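Local structure of nucleoprotein (Sendai virus, 6M7D) at residues Trp333-Gly338 with Phe362-Ala367. The protein assembles along the viral RNA genome into the helical nucleocapsid, one subunit per six ribonucleotides, shielding it from nucleases and presenting it as template for RNA synthesis. Residues are numbered along the deposited sequence; the frame is centred on the assembly and turned at random.
Sequences WSYAMG and FLLGQA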
loop_
_atom_site.group_PDB
_atom_site.type_symbol
_atom_site.label_atom_id
_atom_site.label_comp_id
_atom_site.label_asym_id
_atom_site.label_seq_id
_atom_site.Cartn_x
_atom_site.Cartn_y
_atom_site.Cartn_z
ATOM N N TRP A 333 -0.759 -8.533 21.680
ATOM C CA TRP A 333 -0.134 -7.485 20.889
ATOM C C TRP A 333 0.956 -6.769 21.670
ATOM O O TRP A 333 2.011 -6.467 21.117
ATOM C CB TRP A 333 -1.176 -6.486 20.406
ATOM C CG TRP A 333 -0.569 -5.307 19.726
ATOM C CD1 TRP A 333 -0.104 -5.254 18.458
ATOM C CD2 TRP A 333 -0.340 -4.016 20.290
ATOM N NE1 TRP A 333 0.390 -4.011 18.185
ATOM C CE2 TRP A 333 0.254 -3.229 19.297
ATOM C CE3 TRP A 333 -0.589 -3.448 21.539
ATOM C CZ2 TRP A 333 0.608 -1.907 19.510
ATOM C CZ3 TRP A 333 -0.241 -2.140 21.746
ATOM C CH2 TRP A 333 0.354 -1.382 20.739
ATOM N N SER A 334 0.717 -6.471 22.945
ATOM C CA SER A 334 1.721 -5.788 23.755
ATOM C C SER A 334 2.925 -6.677 23.990
ATOM O O SER A 334 4.070 -6.215 23.942
ATOM C CB SER A 334 1.113 -5.361 25.082
ATOM O OG SER A 334 -0.172 -4.819 24.897
ATOM N N TYR A 335 2.682 -7.958 24.237
ATOM C CA TYR A 335 3.769 -8.909 24.347
ATOM C C TYR A 335 4.597 -8.934 23.074
ATOM O O TYR A 335 5.826 -8.804 23.113
ATOM C CB TYR A 335 3.202 -10.286 24.660
ATOM C CG TYR A 335 4.201 -11.385 24.519
ATOM C CD1 TYR A 335 5.183 -11.574 25.468
ATOM C CD2 TYR A 335 4.174 -12.226 23.422
ATOM C CE1 TYR A 335 6.100 -12.560 25.329
ATOM C CE2 TYR A 335 5.088 -13.219 23.280
ATOM C CZ TYR A 335 6.045 -13.390 24.235
ATOM O OH TYR A 335 6.958 -14.399 24.086
ATOM N N ALA A 336 3.933 -9.096 21.931
ATOM C CA ALA A 336 4.620 -9.130 20.652
ATOM C C ALA A 336 5.328 -7.823 20.353
ATOM O O ALA A 336 6.364 -7.824 19.697
ATOM C CB ALA A 336 3.624 -9.457 19.550
ATOM N N MET A 337 4.798 -6.702 20.830
ATOM C CA MET A 337 5.442 -5.418 20.600
ATOM C C MET A 337 6.711 -5.289 21.416
ATOM O O MET A 337 7.697 -4.718 20.948
ATOM C CB MET A 337 4.484 -4.277 20.926
ATOM C CG MET A 337 3.530 -3.918 19.816
ATOM S SD MET A 337 4.245 -3.945 18.169
ATOM C CE MET A 337 3.521 -5.430 17.494
ATOM N N GLY A 338 6.709 -5.815 22.640
ATOM C CA GLY A 338 7.943 -5.868 23.403
ATOM C C GLY A 338 8.979 -6.758 22.750
ATOM O O GLY A 338 10.150 -6.382 22.605
ATOM N N PHE A 362 3.946 -5.811 27.602
ATOM C CA PHE A 362 5.004 -5.169 26.835
ATOM C C PHE A 362 6.368 -5.422 27.461
ATOM O O PHE A 362 7.307 -5.878 26.794
ATOM C CB PHE A 362 4.708 -3.675 26.747
ATOM C CG PHE A 362 5.639 -2.917 25.863
ATOM C CD1 PHE A 362 5.730 -3.207 24.521
ATOM C CD2 PHE A 362 6.408 -1.895 26.370
ATOM C CE1 PHE A 362 6.576 -2.505 23.711
ATOM C CE2 PHE A 362 7.251 -1.195 25.558
ATOM C CZ PHE A 362 7.336 -1.503 24.227
ATOM N N LEU A 363 6.490 -5.139 28.758
ATOM C CA LEU A 363 7.749 -5.344 29.452
ATOM C C LEU A 363 8.100 -6.814 29.556
ATOM O O LEU A 363 9.281 -7.162 29.541
ATOM C CB LEU A 363 7.686 -4.710 30.835
ATOM C CG LEU A 363 7.572 -3.194 30.829
ATOM C CD1 LEU A 363 7.648 -2.670 32.230
ATOM C CD2 LEU A 363 8.646 -2.593 29.964
ATOM N N LEU A 364 7.103 -7.692 29.628
ATOM C CA LEU A 364 7.375 -9.119 29.632
ATOM C C LEU A 364 7.912 -9.583 28.292
ATOM O O LEU A 364 8.802 -10.436 28.239
ATOM C CB LEU A 364 6.113 -9.888 29.984
ATOM C CG LEU A 364 6.324 -11.391 29.942
ATOM C CD1 LEU A 364 7.154 -11.823 31.132
ATOM C CD2 LEU A 364 5.008 -12.095 29.905
ATOM N N GLY A 365 7.360 -9.065 27.199
ATOM C CA GLY A 365 7.913 -9.375 25.898
ATOM C C GLY A 365 9.347 -8.917 25.774
ATOM O O GLY A 365 10.195 -9.639 25.251
ATOM N N GLN A 366 9.638 -7.714 26.261
ATOM C CA GLN A 366 11.016 -7.236 26.248
ATOM C C GLN A 366 11.914 -8.101 27.116
ATOM O O GLN A 366 13.082 -8.317 26.788
ATOM C CB GLN A 366 11.078 -5.796 26.719
ATOM C CG GLN A 366 10.432 -4.831 25.801
ATOM C CD GLN A 366 10.467 -3.460 26.353
ATOM O OE1 GLN A 366 10.545 -3.265 27.554
ATOM N NE2 GLN A 366 10.431 -2.485 25.475
ATOM N N ALA A 367 11.389 -8.595 28.235
ATOM C CA ALA A 367 12.190 -9.385 29.157
ATOM C C ALA A 367 12.512 -10.754 28.581
ATOM O O ALA A 367 13.657 -11.208 28.644
ATOM C CB ALA A 367 11.459 -9.519 30.488
#
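S334 and G338 on one helix pass so near F362 and G365 on the other that the axes of the two segments come within 6.4 Å, at a crossing angle of -38°. The CA atoms of G338 and G365 stand 4.3 Å apart, and neither glycine has a side chain to hold the backbones apart. The geometry at this separation is consistent with three CA-H...O contacts, all with angles at H of at least 153°: F362 CA to S334 O (3.2 Å), G365 CA to Y335 O, and, in the reverse direction, G338 CA to F362 O. The short axis approach and the facing glycines make this a close glycine-mediated helix-helix crossing, here between helices 330-343 and 359-370 of what is, by similarity, the RNA-binding Ncore; the chain joining them carries Y350 and Y356, which bind RNA, and the M337 side chain lies about 4 Å from that of Y350.

The side chains flank the crossing. The F362 ring lies along helix 330-343, carried there by a chi1 of -174° that sets CG opposite the backbone N. Its CD1 reaches G338 N at 3.4 Å, CE1 meets M337 CB, and S334 O lies at the ring edge, in plane. Y335 extends its ring past G365, CD1 lying 3.5 Å from G365 CA. The same CD1 is the ring atom nearest L364 CD2, 4.5 Å away. Q366 sets CG against G338 O and CA, while its NE2 is hydrogen-bonded to H409 O. S334 OG, in turn, is hydrogen-bonded to P330 O and D358 N.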